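Local coordinates for protein Rho guanine nucleotide exchange factor 3 (PDB 2Z0Q) that acts as a guanine nucleotide exchange factor for the small GTPases RhoA and RhoB, here represented by its catalytic DH domain and adjoining PH domain, at residues H247-Q252 and V256-V261; L60-G65 and K119-H124; S224-S229 and R273-V278. All coordinates share one frame; numbering follows the deposited sequence.

Contact 1 (H247-Q252 and V256-V261)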
# COMPACT_ATOMS: atom_id res chain seq x y z
N HIS A 247 -1.69 4.09 -16.90
CA HIS A 247 -1.89 4.14 -15.47
C HIS A 247 -3.28 4.74 -15.36
O HIS A 247 -3.54 5.89 -15.80
CB HIS A 247 -0.88 5.03 -14.72
CG HIS A 247 -0.87 4.74 -13.25
ND1 HIS A 247 0.08 3.93 -12.66
CD2 HIS A 247 -1.78 5.03 -12.29
CE1 HIS A 247 -0.24 3.75 -11.38
NE2 HIS A 247 -1.36 4.41 -11.14
N VAL A 248 -4.18 3.99 -14.74
CA VAL A 248 -5.55 4.44 -14.65
C VAL A 248 -5.93 4.80 -13.22
O VAL A 248 -5.57 4.10 -12.28
CB VAL A 248 -6.48 3.34 -15.21
CG1 VAL A 248 -7.92 3.76 -15.09
CG2 VAL A 248 -6.10 3.04 -16.66
N PHE A 249 -6.69 5.87 -13.09
CA PHE A 249 -7.11 6.39 -11.80
C PHE A 249 -8.63 6.47 -11.70
O PHE A 249 -9.29 7.18 -12.48
CB PHE A 249 -6.57 7.82 -11.62
CG PHE A 249 -5.07 7.91 -11.61
CD1 PHE A 249 -4.34 7.68 -10.43
CD2 PHE A 249 -4.37 8.21 -12.77
CE1 PHE A 249 -2.95 7.75 -10.43
CE2 PHE A 249 -3.00 8.28 -12.77
CZ PHE A 249 -2.27 8.05 -11.59
N LEU A 250 -9.18 5.76 -10.72
CA LEU A 250 -10.60 5.83 -10.47
C LEU A 250 -10.83 6.75 -9.25
O LEU A 250 -10.66 6.33 -8.11
CB LEU A 250 -11.18 4.44 -10.16
CG LEU A 250 -12.68 4.51 -9.78
CD1 LEU A 250 -13.54 5.02 -10.97
CD2 LEU A 250 -13.13 3.13 -9.35
N PHE A 251 -11.18 8.00 -9.51
CA PHE A 251 -11.52 8.92 -8.43
C PHE A 251 -13.01 8.61 -8.17
O PHE A 251 -13.65 7.96 -8.99
CB PHE A 251 -11.33 10.38 -8.87
CG PHE A 251 -9.88 10.77 -9.03
CD1 PHE A 251 -9.09 11.07 -7.91
CD2 PHE A 251 -9.31 10.84 -10.29
CE1 PHE A 251 -7.74 11.43 -8.05
CE2 PHE A 251 -7.97 11.19 -10.46
CZ PHE A 251 -7.18 11.50 -9.32
N GLN A 252 -13.58 9.06 -7.05
CA GLN A 252 -14.96 8.69 -6.77
C GLN A 252 -15.95 8.93 -7.89
O GLN A 252 -16.80 8.09 -8.17
CB GLN A 252 -15.46 9.43 -5.53
CG GLN A 252 -16.83 8.93 -5.03
CD GLN A 252 -16.75 7.53 -4.46
OE1 GLN A 252 -16.87 6.55 -5.19
NE2 GLN A 252 -16.53 7.44 -3.14
N VAL A 256 -9.77 8.47 -14.85
CA VAL A 256 -8.74 9.21 -15.60
C VAL A 256 -7.73 8.19 -16.13
O VAL A 256 -7.18 7.39 -15.37
CB VAL A 256 -8.04 10.27 -14.70
CG1 VAL A 256 -7.00 11.09 -15.57
CG2 VAL A 256 -9.08 11.20 -14.14
N ILE A 257 -7.51 8.20 -17.44
CA ILE A 257 -6.62 7.24 -18.09
C ILE A 257 -5.38 8.03 -18.55
O ILE A 257 -5.51 9.05 -19.21
CB ILE A 257 -7.32 6.59 -19.35
CG1 ILE A 257 -8.60 5.87 -18.90
CG2 ILE A 257 -6.36 5.60 -20.00
CD1 ILE A 257 -9.41 5.24 -20.05
N THR A 258 -4.21 7.54 -18.17
CA THR A 258 -2.98 8.27 -18.47
C THR A 258 -1.85 7.35 -18.85
O THR A 258 -1.99 6.12 -18.81
CB THR A 258 -2.50 8.99 -17.20
OG1 THR A 258 -1.90 8.03 -16.29
CG2 THR A 258 -3.68 9.69 -16.51
N ARG A 259 -0.72 7.98 -19.22
CA ARG A 259 0.53 7.27 -19.47
C ARG A 259 1.52 7.92 -18.51
O ARG A 259 1.52 9.15 -18.38
CB ARG A 259 0.99 7.43 -20.92
CG ARG A 259 0.13 6.61 -21.87
CD ARG A 259 0.31 7.13 -23.29
NE ARG A 259 1.66 6.95 -23.77
CZ ARG A 259 2.22 7.73 -24.69
NH1 ARG A 259 1.54 8.76 -25.20
NH2 ARG A 259 3.45 7.49 -25.11
N ALA A 260 2.32 7.12 -17.83
CA ALA A 260 3.36 7.66 -16.92
C ALA A 260 4.50 8.17 -17.80
O ALA A 260 5.04 7.42 -18.60
CB ALA A 260 3.86 6.55 -15.97
N VAL A 261 4.82 9.46 -17.65
CA VAL A 261 5.88 10.10 -18.44
C VAL A 261 6.74 11.01 -17.56
O VAL A 261 6.37 11.31 -16.43
CB VAL A 261 5.29 11.00 -19.59
CG1 VAL A 261 4.39 10.17 -20.50
CG2 VAL A 261 4.54 12.18 -18.99
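The ring of Phe249 has Thr258 at its rim, where CE2 comes 3.7 Å from OG1 with the two side chains at about a right angle. On one face of the same ring lies CD2 of His247, two residues back on its own strand and offset toward the rim. The Phe251 ring meets Val256 at its edge: CG2 of the valine sits in the ring plane, 3.8 Å from CE2. His247, Phe249, Val256 and Thr258 share one face of an antiparallel ladder in which His247 with Thr258 and Phe249 with Val256 are hydrogen-bonded pairs. Phe249 N bonds to Val256 O at 2.8 Å, and Val256 N returns a bond to Phe249 O at 2.7 Å. The carbonyl of His247 is gripped twice by one residue, by Thr258 N at 3.0 Å and by OG1 at 2.7 Å. With chi1 at 76°, that hydroxyl stands between the threonine's N and carbonyl carbon and can reach back to the neighbouring strand. Val248 and Ile257, a non-hydrogen-bonded pair, point to the other face, where Trp337 of helix 331-345 packs on Val248. The hairpin belongs to the PH domain: strand 232-240 flanks it beside 245-251, with His235 bonded to His247 NE2, and strand 266-271 flanks 254-263, bringing Tyr269 against Phe249, His247 and Thr258.

Contact 2 (L60-G65 and K119-H124)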
# COMPACT_ATOMS: atom_id res chain seq x y z
N LEU A 60 17.18 6.20 -4.00
CA LEU A 60 17.36 5.18 -2.97
C LEU A 60 17.06 5.77 -1.62
O LEU A 60 16.52 5.08 -0.74
CB LEU A 60 18.80 4.65 -2.98
CG LEU A 60 19.21 3.80 -4.18
CD1 LEU A 60 20.70 3.48 -4.11
CD2 LEU A 60 18.39 2.53 -4.19
N ASN A 61 17.42 7.04 -1.43
CA ASN A 61 17.17 7.69 -0.15
C ASN A 61 15.67 7.82 0.04
O ASN A 61 15.17 7.69 1.16
CB ASN A 61 17.79 9.09 -0.09
CG ASN A 61 19.31 9.05 -0.02
OD1 ASN A 61 19.89 8.23 0.69
ND2 ASN A 61 19.95 9.96 -0.73
N GLN A 62 14.97 8.07 -1.07
CA GLN A 62 13.53 8.23 -1.02
C GLN A 62 12.78 6.92 -0.80
O GLN A 62 11.58 6.91 -0.51
CB GLN A 62 13.01 8.88 -2.30
CG GLN A 62 11.62 9.50 -2.11
CD GLN A 62 10.95 9.86 -3.42
OE1 GLN A 62 11.53 10.52 -4.27
NE2 GLN A 62 9.70 9.43 -3.58
N ILE A 63 13.48 5.80 -0.95
CA ILE A 63 12.85 4.50 -0.77
C ILE A 63 13.17 3.82 0.56
O ILE A 63 12.28 3.29 1.21
CB ILE A 63 13.20 3.56 -1.97
CG1 ILE A 63 12.49 4.09 -3.23
CG2 ILE A 63 12.79 2.13 -1.69
CD1 ILE A 63 12.81 3.33 -4.50
N PHE A 64 14.43 3.88 1.00
CA PHE A 64 14.80 3.23 2.27
C PHE A 64 15.15 4.22 3.38
O PHE A 64 15.35 3.85 4.54
CB PHE A 64 15.99 2.28 2.05
CG PHE A 64 15.86 1.41 0.84
CD1 PHE A 64 16.02 1.94 -0.44
CD2 PHE A 64 15.59 0.05 0.98
CE1 PHE A 64 15.89 1.13 -1.57
CE2 PHE A 64 15.47 -0.77 -0.15
CZ PHE A 64 15.62 -0.23 -1.42
N GLY A 65 15.22 5.49 3.01
CA GLY A 65 15.58 6.53 3.95
C GLY A 65 14.76 6.61 5.22
O GLY A 65 15.31 6.72 6.31
N LYS A 119 6.09 4.72 -3.43
CA LYS A 119 5.40 3.70 -4.20
C LYS A 119 5.25 4.13 -5.65
O LYS A 119 5.38 3.30 -6.55
CB LYS A 119 4.01 3.42 -3.63
CG LYS A 119 4.06 2.68 -2.32
CD LYS A 119 2.66 2.35 -1.82
CE LYS A 119 2.67 1.03 -1.07
NZ LYS A 119 1.30 0.67 -0.67
N ALA A 120 4.99 5.41 -5.87
CA ALA A 120 4.84 5.90 -7.25
C ALA A 120 6.16 5.72 -8.00
O ALA A 120 6.20 5.27 -9.15
CB ALA A 120 4.44 7.37 -7.26
N LEU A 121 7.26 6.08 -7.34
CA LEU A 121 8.58 5.94 -7.94
C LEU A 121 8.87 4.47 -8.20
O LEU A 121 9.37 4.08 -9.27
CB LEU A 121 9.65 6.52 -7.02
CG LEU A 121 11.09 6.18 -7.41
CD1 LEU A 121 11.47 6.92 -8.69
CD2 LEU A 121 12.01 6.55 -6.28
N LEU A 122 8.58 3.63 -7.21
CA LEU A 122 8.83 2.21 -7.34
C LEU A 122 8.03 1.60 -8.50
O LEU A 122 8.54 0.73 -9.21
CB LEU A 122 8.48 1.51 -6.02
CG LEU A 122 9.16 0.19 -5.68
CD1 LEU A 122 10.65 0.25 -6.02
CD2 LEU A 122 8.95 -0.09 -4.19
N ASP A 123 6.79 2.03 -8.69
CA ASP A 123 5.97 1.50 -9.79
C ASP A 123 6.64 1.85 -11.11
O ASP A 123 6.58 1.11 -12.08
CB ASP A 123 4.56 2.11 -9.80
CG ASP A 123 3.66 1.58 -8.70
OD1 ASP A 123 3.99 0.53 -8.12
OD2 ASP A 123 2.60 2.20 -8.45
N HIS A 124 7.26 3.02 -11.17
CA HIS A 124 7.88 3.41 -12.40
C HIS A 124 9.15 2.60 -12.66
O HIS A 124 9.40 2.20 -13.80
CB HIS A 124 8.20 4.90 -12.35
CG HIS A 124 8.90 5.40 -13.57
ND1 HIS A 124 8.35 5.32 -14.83
CD2 HIS A 124 10.13 5.96 -13.73
CE1 HIS A 124 9.20 5.82 -15.72
NE2 HIS A 124 10.28 6.21 -15.07
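Ile63 puts the end of its side chain against two consecutive leucines, Leu121 and Leu122, and crosses each of them at about a right angle. The touching is done by methyl groups: CD1 of Ile63 lies 3.8 Å from CD2 of Leu121 and 4.1 Å from CD1 of Leu122. Leu121 also meets the isoleucine one carbon further in, its CD2 standing 3.9 Å from CG1 of Ile63, so the CD2 methyl sits against the outer two carbons of the isoleucine, CG1 and CD1, whereas Leu122 meets the terminal methyl. The isoleucine reaches across because CG1 is anti to the carbonyl carbon (chi1 -69°) and CD1 extends the chain further (chi2 176°). The bond to CB of Leu121 already points toward the opposing helix, and its CD2 makes the touch. Leu122 starts off to the flank of the interface, and its CD1 branch bends back to join. Gln62 borders the group on its exposed side, with OE1 at 4.5 Å from Leu121 CD2, a loose approach of an amide oxygen to a methyl. No hydrogen bond links the segments, and the contact is small and apolar, gathered round the end of Ile63. The axes of segments 60-64 and 119-124 approach to 10.2 Å, and their directions differ by 120°, which is consistent with a crossing bridged by long aliphatic side chains.

Both helices belong to the all-helical DH domain, the catalytic part of Dbl-family exchange factors. Met55, in the turn before helix 57-64, touches Ile63, while Trp150 and Leu153 pack on Leu122. Next to Leu121, Ala120 of helix 107-125 meets Tyr209 and Tyr210 of helix 180-213 and Tyr269 of strand 266-271, so this helix borders the PH domain as well.

Contact 3 (S224-S229 and R273-V278). With SO4 (sulfate ion), chain D; SO4 (sulfate ion), chain C.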
# COMPACT_ATOMS: atom_id res chain seq x y z
N SER A 224 -13.71 19.36 -13.87
CA SER A 224 -13.92 19.80 -12.49
C SER A 224 -14.13 18.63 -11.54
O SER A 224 -13.94 18.76 -10.34
CB SER A 224 -15.11 20.75 -12.40
OG SER A 224 -16.33 20.04 -12.60
N LEU A 225 -14.54 17.48 -12.07
CA LEU A 225 -14.77 16.32 -11.23
C LEU A 225 -13.44 15.84 -10.69
O LEU A 225 -13.39 15.29 -9.60
CB LEU A 225 -15.46 15.20 -12.02
CG LEU A 225 -16.95 15.41 -12.32
CD1 LEU A 225 -17.44 14.23 -13.20
CD2 LEU A 225 -17.74 15.46 -11.00
N ILE A 226 -12.36 16.00 -11.45
CA ILE A 226 -11.06 15.58 -10.94
C ILE A 226 -10.69 16.53 -9.78
O ILE A 226 -10.30 16.10 -8.71
CB ILE A 226 -9.95 15.68 -12.02
CG1 ILE A 226 -10.16 14.59 -13.09
CG2 ILE A 226 -8.58 15.47 -11.37
CD1 ILE A 226 -9.41 14.89 -14.39
N ASP A 227 -10.81 17.82 -10.05
CA ASP A 227 -10.48 18.87 -9.06
C ASP A 227 -11.23 18.69 -7.73
O ASP A 227 -10.65 18.84 -6.66
CB ASP A 227 -10.81 20.25 -9.65
CG ASP A 227 -10.09 20.51 -10.98
OD1 ASP A 227 -9.25 19.69 -11.39
OD2 ASP A 227 -10.36 21.54 -11.62
N SER A 228 -12.51 18.35 -7.82
CA SER A 228 -13.32 18.16 -6.64
C SER A 228 -13.14 16.82 -5.96
O SER A 228 -13.69 16.59 -4.90
CB SER A 228 -14.80 18.37 -6.99
OG SER A 228 -15.28 17.34 -7.85
N SER A 229 -12.35 15.92 -6.56
CA SER A 229 -12.17 14.61 -5.96
C SER A 229 -11.35 14.67 -4.68
O SER A 229 -10.34 15.38 -4.60
CB SER A 229 -11.51 13.62 -6.93
OG SER A 229 -12.28 13.46 -8.11
N ARG A 273 -6.78 10.38 -22.83
CA ARG A 273 -8.05 10.79 -23.43
C ARG A 273 -8.68 11.70 -22.41
O ARG A 273 -8.15 11.89 -21.30
CB ARG A 273 -8.99 9.60 -23.66
CG ARG A 273 -8.42 8.57 -24.60
CD ARG A 273 -8.55 9.00 -26.07
NE ARG A 273 -8.30 7.88 -26.98
CZ ARG A 273 -7.09 7.47 -27.36
NH1 ARG A 273 -5.99 8.08 -26.92
NH2 ARG A 273 -6.99 6.45 -28.22
N GLN A 274 -9.84 12.24 -22.75
CA GLN A 274 -10.56 13.08 -21.81
C GLN A 274 -11.09 12.20 -20.70
O GLN A 274 -11.36 11.01 -20.89
CB GLN A 274 -11.68 13.79 -22.53
CG GLN A 274 -11.11 14.58 -23.71
CD GLN A 274 -12.17 15.31 -24.48
OE1 GLN A 274 -13.32 14.90 -24.48
NE2 GLN A 274 -11.77 16.38 -25.16
N PRO A 275 -11.22 12.76 -19.49
CA PRO A 275 -11.72 11.96 -18.36
C PRO A 275 -13.14 11.44 -18.61
O PRO A 275 -13.93 12.10 -19.28
CB PRO A 275 -11.70 12.97 -17.20
CG PRO A 275 -10.67 13.97 -17.60
CD PRO A 275 -10.88 14.13 -19.08
N ILE A 276 -13.45 10.28 -18.04
CA ILE A 276 -14.78 9.68 -18.14
C ILE A 276 -15.53 9.76 -16.80
O ILE A 276 -15.16 9.10 -15.83
CB ILE A 276 -14.68 8.18 -18.58
CG1 ILE A 276 -14.04 8.10 -19.98
CG2 ILE A 276 -16.07 7.52 -18.54
CD1 ILE A 276 -13.67 6.68 -20.35
N PRO A 277 -16.60 10.56 -16.73
CA PRO A 277 -17.38 10.68 -15.49
C PRO A 277 -17.93 9.30 -15.15
O PRO A 277 -18.36 8.58 -16.05
CB PRO A 277 -18.51 11.66 -15.85
CG PRO A 277 -17.97 12.46 -16.96
CD PRO A 277 -17.12 11.45 -17.77
N VAL A 278 -17.90 8.93 -13.87
CA VAL A 278 -18.38 7.61 -13.47
C VAL A 278 -19.87 7.43 -13.80
O VAL A 278 -20.27 6.31 -14.13
CB VAL A 278 -18.10 7.36 -11.94
CG1 VAL A 278 -18.89 6.18 -11.42
CG2 VAL A 278 -16.57 7.06 -11.76
S SO4 D . -10.84 6.04 -28.36
O1 SO4 D . -11.09 7.30 -29.14
O2 SO4 D . -9.56 5.44 -28.84
O3 SO4 D . -10.67 6.38 -26.92
O4 SO4 D . -11.96 5.07 -28.51
S SO4 C . -3.43 5.96 -29.49
O1 SO4 C . -2.88 6.23 -30.86
O2 SO4 C . -2.41 5.21 -28.67
O3 SO4 C . -3.74 7.27 -28.82
O4 SO4 C . -4.71 5.18 -29.66
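In the PH domain, the short helix 224-227 that precedes strand 232-240 packs on the proline-containing segment 273-278, whose residues 276-277 form a short strand beside 254-263. Two hydrophobic pairs make the contact. Leu225 lays CD1 against the ring of Pro277, 3.8 Å from CB, and Ile226 brings CD1 to 3.6 Å from CG of Pro275. In both pairs the side chains cross at about a right angle and a methyl end meets ring carbons of the proline. Consecutive helix residues thus take prolines two apart on the other chain segment. Ile276 between them points away from the helix, and its side chain touches Val313 and Phe315. For Ile226, CG1 lies anti to the carbonyl carbon (chi1 -70°), and the extended chain beyond it carries CD1 across to Pro275, although the bond to CB leaves the backbone at an angle to that segment. Val254 of strand 254-263 touches Leu225, Ile226 and Pro275, closing the apolar group from the sheet.

Within 224-229 the hydroxyl of Ser229 donates to the carbonyl of Leu225, OG to O 2.6 Å. At the far end of 273-278, well away from the helix, the guanidinium of Arg273 binds two sulfates, probably from the crystallisation liquor, with both anions in its plane at the edge. Arg242 lies close by, and the sulfates would probably offset the charge of the two arginines. NE and NH2 hold one sulfate, chain D, through O3 and O2. The other, chain C, is reached from NH1 at 3.1 Å to O3 and from NH2 at 3.0 Å to O4.

In the fold
Contacts 1 and 3 belong to the PH domain and contact 2 to the DH domain, the part that catalyses exchange on the Rho GTPase. Contact 1 is nested in the chain between the two segments of contact 3. Their centres are 10 Å apart and they touch: Val256 CG2 reaches Ile226 CG1 at 3.7 Å, and Phe251 CB lies 3.3 Å from Ser229 OG. The two sulfates lie at the Arg273 end of contact 3. Contact 2 closes earlier in the chain; its centre is 19 Å from that of contact 1, with nearest atoms about 4 Å apart, and 28 Å from that of contact 3. Tyr269 and Tyr210 each meet both Phe249 and Ala120.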